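Local atomic coordinates of malate dehydrogenase (Porphyromonas gingivalis, PDB entry 3FI9), a protein that probably catalyses the NAD-dependent interconversion of malate and oxaloacetate. Residues Thr132-Leu137 against Gly321-Ile326; Glu52-Arg55 against Gly61-Leu64; Glu161-Phe166 against Ser171-Thr176. One frame throughout, in Å; residues are numbered along the deposited sequence.

The three contacts lie far apart, with centres 35 to 37 Å from one another, and none touches another within the chain. Contact 2 comes first along the sequence. Contact 1 then opens on helix 129-140 and closes near the C-terminus, with contact 3 nested inside its loop. Contacts 1 and 3 lie on opposite sides of the chain's centre. Contact 2 and the helical half of contact 1 belong to the NAD-binding domain, and contact 3 to the C-terminal domain. The dimer brings contacts 2 and 3 together: E52 forms a salt bridge with K164 of the second subunit, and G61 N a hydrogen bond with S171 of the second subunit. Together they tie unlike domains across the interface.

Contact 1 of 3, residues Thr132-Leu137 against Gly321-Ile326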
# COMPACT_ATOMS: atom_id res chain seq x y z
N THR A 132 2.61 0.15 -25.88
CA THR A 132 2.57 -1.13 -25.17
C THR A 132 1.17 -1.69 -25.06
O THR A 132 0.92 -2.90 -25.25
CB THR A 132 3.22 -1.04 -23.78
OG1 THR A 132 2.57 -0.01 -23.00
CG2 THR A 132 4.69 -0.68 -23.93
N GLY A 133 0.22 -0.82 -24.72
CA GLY A 133 -1.14 -1.24 -24.70
C GLY A 133 -1.64 -1.69 -26.07
O GLY A 133 -2.38 -2.68 -26.16
N LEU A 134 -1.26 -0.98 -27.14
CA LEU A 134 -1.80 -1.36 -28.48
C LEU A 134 -1.18 -2.68 -28.97
O LEU A 134 -1.85 -3.55 -29.54
CB LEU A 134 -1.53 -0.24 -29.49
CG LEU A 134 -1.85 -0.45 -30.97
CD1 LEU A 134 -3.32 -0.69 -31.15
CD2 LEU A 134 -1.42 0.80 -31.80
N VAL A 135 0.11 -2.84 -28.71
CA VAL A 135 0.81 -4.07 -29.11
C VAL A 135 0.25 -5.24 -28.32
O VAL A 135 -0.02 -6.31 -28.88
CB VAL A 135 2.30 -3.96 -28.80
CG1 VAL A 135 2.97 -5.34 -28.91
CG2 VAL A 135 2.99 -2.94 -29.75
N THR A 136 0.06 -5.06 -27.02
CA THR A 136 -0.56 -6.16 -26.27
C THR A 136 -1.91 -6.55 -26.81
O THR A 136 -2.19 -7.75 -26.95
CB THR A 136 -0.65 -5.88 -24.75
OG1 THR A 136 0.66 -5.80 -24.21
CG2 THR A 136 -1.37 -7.01 -24.03
N LEU A 137 -2.80 -5.57 -27.06
CA LEU A 137 -4.11 -5.85 -27.64
C LEU A 137 -4.00 -6.67 -28.93
O LEU A 137 -4.67 -7.69 -29.11
CB LEU A 137 -4.84 -4.51 -27.94
CG LEU A 137 -6.23 -4.59 -28.55
CD1 LEU A 137 -7.14 -5.58 -27.80
CD2 LEU A 137 -6.89 -3.18 -28.75
N GLY A 321 8.49 -3.75 -37.72
CA GLY A 321 7.84 -5.06 -37.97
C GLY A 321 7.12 -5.73 -36.78
O GLY A 321 6.78 -6.94 -36.84
N ILE A 322 6.87 -4.98 -35.71
CA ILE A 322 6.32 -5.56 -34.49
C ILE A 322 4.79 -5.45 -34.52
O ILE A 322 4.04 -6.42 -34.27
CB ILE A 322 6.83 -4.82 -33.24
CG1 ILE A 322 8.31 -5.14 -32.98
CG2 ILE A 322 5.92 -5.20 -32.00
CD1 ILE A 322 9.00 -4.23 -31.92
N ILE A 323 4.33 -4.25 -34.86
CA ILE A 323 2.93 -4.02 -35.11
C ILE A 323 2.73 -4.29 -36.62
O ILE A 323 3.50 -3.80 -37.45
CB ILE A 323 2.59 -2.55 -34.74
CG1 ILE A 323 2.81 -2.30 -33.24
CG2 ILE A 323 1.17 -2.17 -35.16
CD1 ILE A 323 2.44 -0.84 -32.80
N PRO A 324 1.71 -5.08 -36.99
CA PRO A 324 1.49 -5.34 -38.42
C PRO A 324 1.02 -4.09 -39.15
O PRO A 324 0.55 -3.14 -38.50
CB PRO A 324 0.36 -6.37 -38.43
CG PRO A 324 0.20 -6.82 -37.00
CD PRO A 324 0.64 -5.66 -36.16
N ALA A 325 1.18 -4.08 -40.48
CA ALA A 325 0.57 -3.04 -41.32
C ALA A 325 -0.85 -2.78 -40.91
O ALA A 325 -1.64 -3.71 -40.68
CB ALA A 325 0.60 -3.45 -42.80
N ILE A 326 -1.23 -1.52 -40.87
CA ILE A 326 -2.60 -1.24 -40.43
C ILE A 326 -3.60 -1.99 -41.31
O ILE A 326 -4.58 -2.55 -40.82
CB ILE A 326 -2.86 0.27 -40.40
CG1 ILE A 326 -2.27 0.86 -39.12
CG2 ILE A 326 -4.34 0.58 -40.50
CD1 ILE A 326 -2.12 2.37 -39.20
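V135 on helix 129-140 lies nearest I323 on the irregular C-terminal segment, with their CA atoms 6.4 Å apart. The contact between the two segments is apolar. Its centre is V135 CG2, which sits 3.6 Å from I323 CG1. I323 CD1 lies almost as close to V135 CG2, at 3.7 Å. One valine branch therefore rests on the outer two carbons of the isoleucine, and the two side chains cross at a slant. I323 reaches this far because its CG1 lies anti to the carbonyl carbon (chi1 -63°) and its CD1 continues extended (chi2 -178°). The same extension carries I323 CD1 to L134 CD2, at 4.3 Å. The other valine branch, V135 CG1, faces I322 CG2 at 4.3 Å, a looser touch. The valine methyls are thus split between two neighbouring isoleucines.

All four touching residues are buried. V135 also packs on A105 and A106 of helix 94-115, while W329 lies against both L134 and I323. The carbonyl O of I322 accepts a hydrogen bond from Y139 OH, a polar tie to the same helix 129-140.

Just before these isoleucines, helix 297-319 has come to its end. G321, with phi 76°, closes it in a Schellman motif and turns the chain out of the helix. The side chain of V135 is about 8 Å from those of N101 and F126, both predicted to bind NAD. The arrangement joins the chain's C-terminal end to a helix of the Rossmann-type NAD-binding domain.

Contact 2 of 3, residues Glu52-Arg55 against Gly61-Leu64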
# COMPACT_ATOMS: atom_id res chain seq x y z
N GLU A 52 6.19 -13.09 0.81
CA GLU A 52 6.36 -13.26 2.26
C GLU A 52 5.73 -12.07 2.97
O GLU A 52 4.99 -12.24 3.92
CB GLU A 52 7.84 -13.42 2.65
CG GLU A 52 8.51 -14.73 2.17
CD GLU A 52 7.92 -16.02 2.77
OE1 GLU A 52 6.68 -16.16 2.96
OE2 GLU A 52 8.70 -16.96 3.04
N GLU A 53 5.99 -10.87 2.49
CA GLU A 53 5.38 -9.67 3.09
C GLU A 53 3.83 -9.72 3.03
O GLU A 53 3.16 -9.39 4.00
CB GLU A 53 5.92 -8.41 2.43
CG GLU A 53 7.29 -7.96 3.01
CD GLU A 53 7.19 -6.56 3.65
OE1 GLU A 53 6.54 -6.41 4.71
OE2 GLU A 53 7.73 -5.61 3.05
N ILE A 54 3.28 -10.11 1.89
CA ILE A 54 1.82 -10.17 1.76
C ILE A 54 1.25 -11.20 2.72
O ILE A 54 0.28 -10.94 3.45
CB ILE A 54 1.40 -10.49 0.32
CG1 ILE A 54 2.05 -9.44 -0.62
CG2 ILE A 54 -0.15 -10.65 0.24
CD1 ILE A 54 1.63 -7.97 -0.30
N ARG A 55 1.88 -12.37 2.75
CA ARG A 55 1.46 -13.41 3.67
C ARG A 55 1.45 -12.93 5.14
O ARG A 55 0.58 -13.30 5.90
CB ARG A 55 2.38 -14.62 3.54
CG ARG A 55 2.13 -15.43 2.29
CD ARG A 55 3.35 -16.28 2.03
NE ARG A 55 3.13 -17.25 0.96
CZ ARG A 55 4.05 -18.12 0.52
NH1 ARG A 55 5.28 -18.09 1.00
NH2 ARG A 55 3.77 -18.99 -0.45
N GLY A 61 -8.67 -15.28 4.19
CA GLY A 61 -9.16 -16.01 2.99
C GLY A 61 -8.33 -15.88 1.72
O GLY A 61 -8.70 -16.40 0.63
N LEU A 62 -7.20 -15.19 1.81
CA LEU A 62 -6.40 -15.00 0.61
C LEU A 62 -5.74 -16.32 0.23
O LEU A 62 -5.19 -16.99 1.10
CB LEU A 62 -5.31 -13.94 0.84
CG LEU A 62 -4.62 -13.43 -0.42
CD1 LEU A 62 -5.62 -12.67 -1.32
CD2 LEU A 62 -3.45 -12.52 -0.05
N ASN A 63 -5.76 -16.66 -1.04
CA ASN A 63 -5.01 -17.82 -1.56
C ASN A 63 -3.85 -17.31 -2.45
O ASN A 63 -3.89 -17.46 -3.68
CB ASN A 63 -5.91 -18.66 -2.45
CG ASN A 63 -6.93 -19.54 -1.67
OD1 ASN A 63 -6.56 -20.28 -0.74
ND2 ASN A 63 -8.21 -19.49 -2.09
N LEU A 64 -2.84 -16.71 -1.85
CA LEU A 64 -1.78 -16.10 -2.63
C LEU A 64 -0.88 -17.17 -3.29
O LEU A 64 -0.50 -18.15 -2.66
CB LEU A 64 -0.93 -15.22 -1.74
CG LEU A 64 0.06 -14.31 -2.47
CD1 LEU A 64 -0.67 -13.04 -3.09
CD2 LEU A 64 1.19 -13.85 -1.50
O HOH W 1 0.51 -18.03 -0.18
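I54 and R55 of helix 44-57 face L62 and L64 of the loop that leads into strand 65-67. This is the return leg of a beta-alpha-beta crossover in the Rossmann fold, running from strand 37-40 through the helix to the neighbouring parallel strand.

The apolar part centres on I54. Its CG2, anti to the backbone N, points towards L62. L62 CD2 meets I54 CG2 at 3.8 Å. L64 CD2 lies against the flank of the isoleucine, 3.8 Å from I54 CB, and touches CG2 as well. The I54 and L64 side chains cross nearly at right angles. R55 adds its aliphatic part, with R55 CG 4.2 Å from L64 CD2. Behind them, I54 packs on A25 and Q26 of helix 19-30, and L64 on L37 and L39 of strand 37-40.

The charged part belongs to the helix. R55 NH1 forms a salt bridge with E52 OE1 at 3.1 Å. The acceptor lies in the guanidinium plane, but the donor approaches from 59° out of the carboxylate plane. E52 OE2 has a second partner, K164 of the second subunit. The glutamate is thus shared between an intrahelical bond and the dimer interface.

The polar link between the segments runs through one water. This water accepts from R55 NE at 3.0 Å and donates to L64 O at 2.7 Å.

Contact 3 of 3, residues Glu161-Phe166 against Ser171-Thr176; sequences ELAKHF and SLVTNT
L162 and A163 on the last turns of helix 153-166 receive V173 from the short strand 173-174, and T176 completes the contact from beyond that strand. V173 points at the helix and divides its two methyls. V173 CG1 goes to L162, 3.9 Å from L162 CD1 and equally far from L162 CB. V173 CG2 sinks against the helix backbone, 3.8 Å from A163 N, and lies 4.0 Å from A163 CB. The CA atoms of A163 and V173 are 6.3 Å apart, a close seating consistent with the small alanine side chain. L162 and V173 cross at about a right angle. L162 CD1 also reaches T176 CG2, at 3.8 Å, and here the two side chains run past each other in opposite senses.

The next shell fixes these groups. T176 has its OG1 between the backbone N and the carbonyl carbon (chi1 36°). This hydroxyl is hydrogen-bonded to S155 O, which holds the methyl turned to L162. The carbonyl of V173 accepts from Q159 NE2. Both ties lead back to helix 153-166. The other leucine methyl, L162 CD2, lies at the edge of the F166 ring, and H165 CD2 stands over the centre of one face of that ring.

On the flank of the helix, K164 NZ forms a salt bridge with E161 OE2 at 3.1 Å. E161 OE1 pairs in turn with R220 NE.

Helix 153-166 is thus packed by two elements of the C-terminal domain on different sides: helix 211-222 on E161 and H165, strand 173-174 on L162 and A163. Strand 173-174, an outer strand of a small antiparallel sheet, pairs with strand 194-195.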
# COMPACT_ATOMS: atom_id res chain seq x y z
N GLU A 161 -2.85 19.82 -8.36
CA GLU A 161 -2.20 21.09 -8.61
C GLU A 161 -3.19 22.25 -8.56
O GLU A 161 -2.88 23.27 -7.97
CB GLU A 161 -1.38 21.07 -9.92
CG GLU A 161 -0.18 20.07 -9.95
CD GLU A 161 0.92 20.38 -8.95
OE1 GLU A 161 1.21 21.57 -8.68
OE2 GLU A 161 1.53 19.43 -8.44
N LEU A 162 -4.41 22.07 -9.10
CA LEU A 162 -5.49 23.07 -8.96
C LEU A 162 -5.94 23.29 -7.51
O LEU A 162 -6.11 24.44 -7.07
CB LEU A 162 -6.70 22.71 -9.82
CG LEU A 162 -6.53 23.05 -11.33
CD1 LEU A 162 -7.54 22.25 -12.12
CD2 LEU A 162 -6.70 24.57 -11.58
N ALA A 163 -6.10 22.20 -6.76
CA ALA A 163 -6.48 22.34 -5.36
C ALA A 163 -5.39 23.07 -4.54
O ALA A 163 -5.72 23.94 -3.72
CB ALA A 163 -6.86 20.96 -4.73
N LYS A 164 -4.13 22.78 -4.81
CA LYS A 164 -3.03 23.50 -4.16
C LYS A 164 -3.02 25.01 -4.48
O LYS A 164 -2.83 25.84 -3.58
CB LYS A 164 -1.68 22.89 -4.55
CG LYS A 164 -1.45 21.48 -3.94
CD LYS A 164 -0.42 20.66 -4.74
CE LYS A 164 0.90 21.40 -4.91
NZ LYS A 164 1.94 20.51 -5.53
N HIS A 165 -3.18 25.34 -5.76
CA HIS A 165 -3.26 26.74 -6.20
C HIS A 165 -4.34 27.51 -5.46
O HIS A 165 -4.12 28.62 -4.98
CB HIS A 165 -3.52 26.87 -7.73
CG HIS A 165 -3.64 28.28 -8.18
ND1 HIS A 165 -2.54 29.09 -8.40
CD2 HIS A 165 -4.73 29.07 -8.36
CE1 HIS A 165 -2.95 30.30 -8.75
NE2 HIS A 165 -4.27 30.31 -8.73
N PHE A 166 -5.52 26.91 -5.36
CA PHE A 166 -6.69 27.59 -4.78
C PHE A 166 -6.74 27.42 -3.27
O PHE A 166 -7.54 28.05 -2.59
CB PHE A 166 -7.97 27.10 -5.44
CG PHE A 166 -8.19 27.68 -6.83
CD1 PHE A 166 -8.61 29.01 -6.99
CD2 PHE A 166 -7.94 26.92 -7.96
CE1 PHE A 166 -8.81 29.56 -8.27
CE2 PHE A 166 -8.14 27.46 -9.25
CZ PHE A 166 -8.56 28.77 -9.40
N SER A 171 -10.77 17.25 -3.36
CA SER A 171 -12.02 16.68 -3.90
C SER A 171 -12.97 17.76 -4.38
O SER A 171 -13.91 17.46 -5.08
CB SER A 171 -12.76 15.91 -2.79
OG SER A 171 -12.54 14.53 -2.92
N LEU A 172 -12.71 19.00 -4.01
CA LEU A 172 -13.59 20.11 -4.42
C LEU A 172 -13.29 20.58 -5.84
O LEU A 172 -14.04 21.38 -6.41
CB LEU A 172 -13.45 21.27 -3.46
CG LEU A 172 -13.64 20.88 -1.98
CD1 LEU A 172 -13.47 22.11 -1.05
CD2 LEU A 172 -15.01 20.26 -1.82
N VAL A 173 -12.21 20.09 -6.42
CA VAL A 173 -11.92 20.36 -7.84
C VAL A 173 -12.49 19.14 -8.60
O VAL A 173 -11.97 18.04 -8.48
CB VAL A 173 -10.40 20.53 -8.10
CG1 VAL A 173 -10.13 20.83 -9.58
CG2 VAL A 173 -9.83 21.64 -7.25
N THR A 174 -13.54 19.32 -9.37
CA THR A 174 -14.25 18.16 -9.86
C THR A 174 -14.03 18.01 -11.36
O THR A 174 -13.82 19.01 -12.04
CB THR A 174 -15.74 18.26 -9.48
OG1 THR A 174 -16.27 19.51 -9.97
CG2 THR A 174 -15.87 18.24 -7.94
N ASN A 175 -14.03 16.77 -11.85
CA ASN A 175 -14.02 16.52 -13.30
C ASN A 175 -12.83 17.13 -14.05
O ASN A 175 -12.98 17.65 -15.17
CB ASN A 175 -15.31 17.03 -13.95
CG ASN A 175 -15.73 16.18 -15.14
OD1 ASN A 175 -15.42 15.01 -15.20
ND2 ASN A 175 -16.42 16.79 -16.11
N THR A 176 -11.63 17.01 -13.47
CA THR A 176 -10.42 17.47 -14.15
C THR A 176 -10.07 16.37 -15.14
O THR A 176 -10.07 15.17 -14.79
CB THR A 176 -9.25 17.59 -13.19
OG1 THR A 176 -9.35 16.53 -12.23
CG2 THR A 176 -9.25 18.90 -12.45